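Local structure of probable glycosidase crf1 (Neosartorya fumigata, 6IBU) at residues V90-S93 with D94-E98; R161-Y165 with N166-G170. The protein cleaves chitin and transfers it to 1,6-beta-glucan or to other chitin chains, cross-linking polysaccharides of the fungal cell wall and septa. All coordinates share one frame; numbering follows the deposited sequence.

Overall arrangement
Both contacts are turns at strand ends in the GH16 catalytic domain, the part of the longer Crh5 protein present here, a beta-sandwich of two large antiparallel sheets. Contact 1 (90-98) comes first along the chain and joins strands 85-93 and 98-105, neighbours in the seven-stranded sheet; it ends at Glu98. Contact 2 (161-170) follows strand 158-164, which belongs to the other sheet and pairs with strand 150-155, and leads towards strand 179-187 of the first sheet. Their centres lie about 16 Å apart, their nearest atoms about 7 Å. Contact 1 thus leads into the strand carrying the probable catalytic glutamates, while contact 2 is peripheral, its centre about 19 Å from that of the chain.

Contact 1. Residues V90-S93 with D94-E98; sequences VLES and DDLDE
The carboxylate of Asp95 is gripped on both faces: Ser93 OG donates to OD1 from one side at 2.6 Å, and Asp97 N reaches the same OD1 from the opposite side at 3.2 Å, making an Asx turn. Thr177 also bonds to this oxygen, so OD1 has a third polar partner in a buried spot. The Asp95 side chain swings back to Ser93 because CG lies between its N and carbonyl carbon (chi1 68°). Two other carboxylates, those of Glu92 and Glu98, stand on the same face of the sheet with planes 57° apart; Glu92 OE2 and Glu98 OE1 approach to 4.5 Å, and Glu92 OE1 is salt-bridged to Arg182, which binds chitin. Leu96 CD2 lies alongside Glu92, 3.6 Å from OE2, and Val90 CG1 rests 3.7 Å from Glu98 OE1. This is a tight beta-hairpin: a type I turn from Ser93 to Leu96, closed by Leu96 N to Ser93 O, then a G1-type bulge at Leu96, whose phi is positive. Ser93 N meets Asp97 O at 2.9 Å, nearly straight. Beyond it Glu92 and Glu98 form a non-hydrogen-bonded pair, bringing Glu98 CA within 3.2 Å of Leu91 O. Glu98, the probable nucleophile, opens the Glu-x-Asp-x-Glu signature of GH16, with Asp100 and the probable proton donor Glu102. Asp97 CB lies against Ser93 OG, while its carboxylate is held by Lys118 N, Gln176 N and Thr177.

Contact 2. Residues R161-Y165 with N166-G170; sequences RTLTY and NDAKG
Asp167 folds back over the end of the strand to reach Thr164. Asp167 CB sits 3.7 Å from Leu163 CD1, the two side chains running antiparallel past one another, and also lies near the carbonyl oxygen of Thr164. With CG beside its own backbone N (chi1 -68°), the carboxylate turns toward the strand. At the tip Asp167 OD2 accepts from Thr164 N at 3.1 Å; the N-H is close to straight at 165°, but it comes from well above the carboxylate plane, 50° out of it. Asp167 OD2 also lies 3.6 Å from Thr164 CG2, whereas the position of Thr164 OG1 against this carboxylate is doubtful.

The backbone of 165-167 curls helically after the strand. Thr164 O receives Asp167 N and Ala168 N in weak bonds, and Ala168 N reaches Tyr165 O at 3.3 Å. Ala168 is then the centre of an inverse gamma turn, and Gly170 N returns to Asn166 O at 3.1 Å. Ala168 CB packs on Leu163 CD1 at 3.9 Å, both residues buried. Across the loop, Tyr165 CE1 lies 3.9 Å from Gly170 O.

Leu163 and Ala168 both touch Tyr115 of strand 110-116, in the other sheet, so this apolar pair reaches across the sandwich. Phe174 touches Ala168 and meets the Tyr165 ring obliquely. Strand 158-164 itself is paired edge to edge, antiparallel, with strand 150-155, where Leu163 bonds through its backbone to Val151 and rests on Trp153.

Contact 1. Residues V90-S93 with D94-E98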
loop_
_atom_site.group_PDB
_atom_site.type_symbol
_atom_site.label_atom_id
_atom_site.label_comp_id
_atom_site.label_asym_id
_atom_site.label_seq_id
_atom_site.Cartn_x
_atom_site.Cartn_y
_atom_site.Cartn_z
ATOM N N VAL A 90 0.364 -0.499 0.314
ATOM C CA VAL A 90 0.269 0.864 -0.274
ATOM C C VAL A 90 -0.404 0.818 -1.645
ATOM O O VAL A 90 0.129 0.157 -2.522
ATOM C CB VAL A 90 1.655 1.499 -0.400
ATOM C CG1 VAL A 90 1.566 2.849 -1.106
ATOM C CG2 VAL A 90 2.313 1.628 0.954
ATOM N N LEU A 91 -1.432 1.627 -1.852
ATOM C CA LEU A 91 -1.867 2.008 -3.212
ATOM C C LEU A 91 -1.225 3.349 -3.508
ATOM O O LEU A 91 -1.336 4.243 -2.663
ATOM C CB LEU A 91 -3.386 2.085 -3.269
ATOM C CG LEU A 91 -4.086 0.761 -3.049
ATOM C CD1 LEU A 91 -5.594 0.936 -3.125
ATOM C CD2 LEU A 91 -3.598 -0.257 -4.060
ATOM N N GLU A 92 -0.524 3.461 -4.632
ATOM C CA GLU A 92 0.225 4.696 -4.942
ATOM C C GLU A 92 0.128 4.997 -6.431
ATOM O O GLU A 92 0.355 4.082 -7.242
ATOM C CB GLU A 92 1.683 4.581 -4.505
ATOM C CG GLU A 92 2.463 5.862 -4.720
ATOM C CD GLU A 92 3.853 5.856 -4.106
ATOM O OE1 GLU A 92 4.663 4.987 -4.515
ATOM O OE2 GLU A 92 4.111 6.690 -3.187
ATOM N N SER A 93 -0.105 6.266 -6.749
ATOM C CA SER A 93 -0.115 6.780 -8.129
ATOM C C SER A 93 1.224 7.450 -8.434
ATOM O O SER A 93 1.989 7.769 -7.505
ATOM C CB SER A 93 -1.256 7.726 -8.329
ATOM O OG SER A 93 -0.866 9.059 -8.041
ATOM N N ASP A 94 1.469 7.686 -9.717
ATOM C CA ASP A 94 2.633 8.439 -10.231
ATOM C C ASP A 94 2.570 9.922 -9.803
ATOM O O ASP A 94 3.675 10.490 -9.750
ATOM C CB ASP A 94 2.770 8.187 -11.735
ATOM C CG ASP A 94 3.359 6.820 -12.069
ATOM O OD1 ASP A 94 3.544 5.998 -11.134
ATOM O OD2 ASP A 94 3.587 6.568 -13.267
ATOM N N ASP A 95 1.409 10.530 -9.435
ATOM C CA ASP A 95 1.388 11.919 -8.862
ATOM C C ASP A 95 1.370 11.861 -7.333
ATOM O O ASP A 95 1.289 12.873 -6.682
ATOM C CB ASP A 95 0.297 12.851 -9.409
ATOM C CG ASP A 95 -1.142 12.516 -9.056
ATOM O OD1 ASP A 95 -1.375 11.610 -8.250
ATOM O OD2 ASP A 95 -2.036 13.177 -9.619
ATOM N N LEU A 96 1.616 10.685 -6.786
ATOM C CA LEU A 96 1.769 10.472 -5.326
ATOM C C LEU A 96 0.417 10.660 -4.629
ATOM O O LEU A 96 0.430 10.977 -3.473
ATOM C CB LEU A 96 2.844 11.404 -4.764
ATOM C CG LEU A 96 4.214 11.143 -5.371
ATOM C CD1 LEU A 96 5.267 12.064 -4.750
ATOM C CD2 LEU A 96 4.590 9.665 -5.173
ATOM N N ASP A 97 -0.706 10.428 -5.308
ATOM C CA ASP A 97 -1.949 10.044 -4.608
ATOM C C ASP A 97 -1.636 8.717 -3.919
ATOM O O ASP A 97 -0.833 7.935 -4.436
ATOM C CB ASP A 97 -3.138 9.876 -5.540
ATOM C CG ASP A 97 -3.767 11.187 -6.001
ATOM O OD1 ASP A 97 -3.539 12.224 -5.346
ATOM O OD2 ASP A 97 -4.478 11.155 -7.037
ATOM N N GLU A 98 -2.219 8.476 -2.760
ATOM C CA GLU A 98 -1.780 7.317 -1.989
ATOM C C GLU A 98 -2.799 6.953 -0.928
ATOM O O GLU A 98 -3.319 7.837 -0.297
ATOM C CB GLU A 98 -0.454 7.653 -1.339
ATOM C CG GLU A 98 0.395 6.438 -1.129
ATOM C CD GLU A 98 0.679 6.166 0.332
ATOM O OE1 GLU A 98 1.878 6.025 0.680
ATOM O OE2 GLU A 98 -0.288 6.123 1.139
#

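Contact 2. Residues R161-Y165 with N166-G170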
loop_
_atom_site.group_PDB
_atom_site.type_symbol
_atom_site.label_atom_id
_atom_site.label_comp_id
_atom_site.label_asym_id
_atom_site.label_seq_id
_atom_site.Cartn_x
_atom_site.Cartn_y
_atom_site.Cartn_z
ATOM N N ARG A 161 -12.732 2.800 8.413
ATOM C CA ARG A 161 -12.571 4.230 8.080
ATOM C C ARG A 161 -13.171 4.537 6.722
ATOM O O ARG A 161 -12.937 3.768 5.799
ATOM C CB ARG A 161 -11.096 4.604 8.031
ATOM C CG ARG A 161 -10.858 6.077 7.751
ATOM C CD ARG A 161 -9.393 6.392 7.866
ATOM N NE ARG A 161 -9.166 7.783 7.551
ATOM C CZ ARG A 161 -7.976 8.342 7.441
ATOM N NH1 ARG A 161 -6.883 7.612 7.650
ATOM N NH2 ARG A 161 -7.891 9.622 7.128
ATOM N N THR A 162 -13.805 5.700 6.597
ATOM C CA THR A 162 -14.272 6.253 5.306
ATOM C C THR A 162 -13.708 7.658 5.115
ATOM O O THR A 162 -13.925 8.510 5.977
ATOM C CB THR A 162 -15.801 6.293 5.237
ATOM O OG1 THR A 162 -16.318 4.963 5.330
ATOM C CG2 THR A 162 -16.264 6.921 3.945
ATOM N N LEU A 163 -13.030 7.880 3.999
ATOM C CA LEU A 163 -12.617 9.220 3.532
ATOM C C LEU A 163 -13.543 9.605 2.373
ATOM O O LEU A 163 -13.482 8.963 1.343
ATOM C CB LEU A 163 -11.152 9.170 3.100
ATOM C CG LEU A 163 -10.686 10.399 2.336
ATOM C CD1 LEU A 163 -10.632 11.579 3.284
ATOM C CD2 LEU A 163 -9.362 10.134 1.646
ATOM N N THR A 164 -14.409 10.589 2.570
ATOM C CA THR A 164 -15.294 11.103 1.494
ATOM C C THR A 164 -14.485 12.120 0.693
ATOM O O THR A 164 -13.528 12.713 1.226
ATOM C CB THR A 164 -16.609 11.669 2.039
ATOM O OG1 THR A 164 -16.309 12.911 2.679
ATOM C CG2 THR A 164 -17.275 10.723 3.009
ATOM N N TYR A 165 -14.832 12.269 -0.568
ATOM C CA TYR A 165 -14.154 13.170 -1.525
ATOM C C TYR A 165 -14.078 14.573 -0.922
ATOM O O TYR A 165 -13.000 15.164 -0.988
ATOM C CB TYR A 165 -14.888 13.073 -2.858
ATOM C CG TYR A 165 -14.307 13.909 -3.959
ATOM C CD1 TYR A 165 -14.669 15.234 -4.104
ATOM C CD2 TYR A 165 -13.432 13.361 -4.880
ATOM C CE1 TYR A 165 -14.143 16.014 -5.119
ATOM C CE2 TYR A 165 -12.907 14.124 -5.913
ATOM C CZ TYR A 165 -13.241 15.463 -6.012
ATOM O OH TYR A 165 -12.735 16.229 -7.015
ATOM N N ASN A 166 -15.166 15.069 -0.328
ATOM C CA ASN A 166 -15.227 16.417 0.303
ATOM C C ASN A 166 -14.279 16.490 1.506
ATOM O O ASN A 166 -13.718 17.586 1.716
ATOM C CB ASN A 166 -16.639 16.824 0.739
ATOM C CG ASN A 166 -16.617 17.951 1.758
ATOM O OD1 ASN A 166 -16.669 17.703 2.964
ATOM N ND2 ASN A 166 -16.467 19.183 1.299
ATOM N N ASP A 167 -14.130 15.397 2.268
ATOM C CA ASP A 167 -13.294 15.331 3.495
ATOM C C ASP A 167 -11.836 15.618 3.117
ATOM O O ASP A 167 -11.077 16.152 3.969
ATOM C CB ASP A 167 -13.339 13.963 4.200
ATOM C CG ASP A 167 -14.655 13.546 4.860
ATOM O OD1 ASP A 167 -15.509 14.462 5.106
ATOM O OD2 ASP A 167 -14.820 12.283 5.125
ATOM N N ALA A 168 -11.420 15.249 1.907
ATOM C CA ALA A 168 -10.009 15.359 1.472
ATOM C C ALA A 168 -9.758 16.734 0.829
ATOM O O ALA A 168 -9.526 16.781 -0.395
ATOM C CB ALA A 168 -9.694 14.220 0.546
ATOM N N LYS A 169 -9.788 17.798 1.646
ATOM C CA LYS A 169 -9.658 19.228 1.241
ATOM C C LYS A 169 -10.463 19.493 -0.037
ATOM O O LYS A 169 -9.863 19.832 -1.079
ATOM C CB LYS A 169 -8.183 19.574 1.068
ATOM C CG LYS A 169 -7.380 19.542 2.361
ATOM C CD LYS A 169 -5.998 20.167 2.225
ATOM C CE LYS A 169 -5.626 21.073 3.385
ATOM N NZ LYS A 169 -4.156 21.219 3.533
ATOM N N GLY A 170 -11.775 19.276 0.037
ATOM C CA GLY A 170 -12.741 19.603 -1.030
ATOM C C GLY A 170 -12.464 18.833 -2.308
ATOM O O GLY A 170 -12.883 19.290 -3.403
#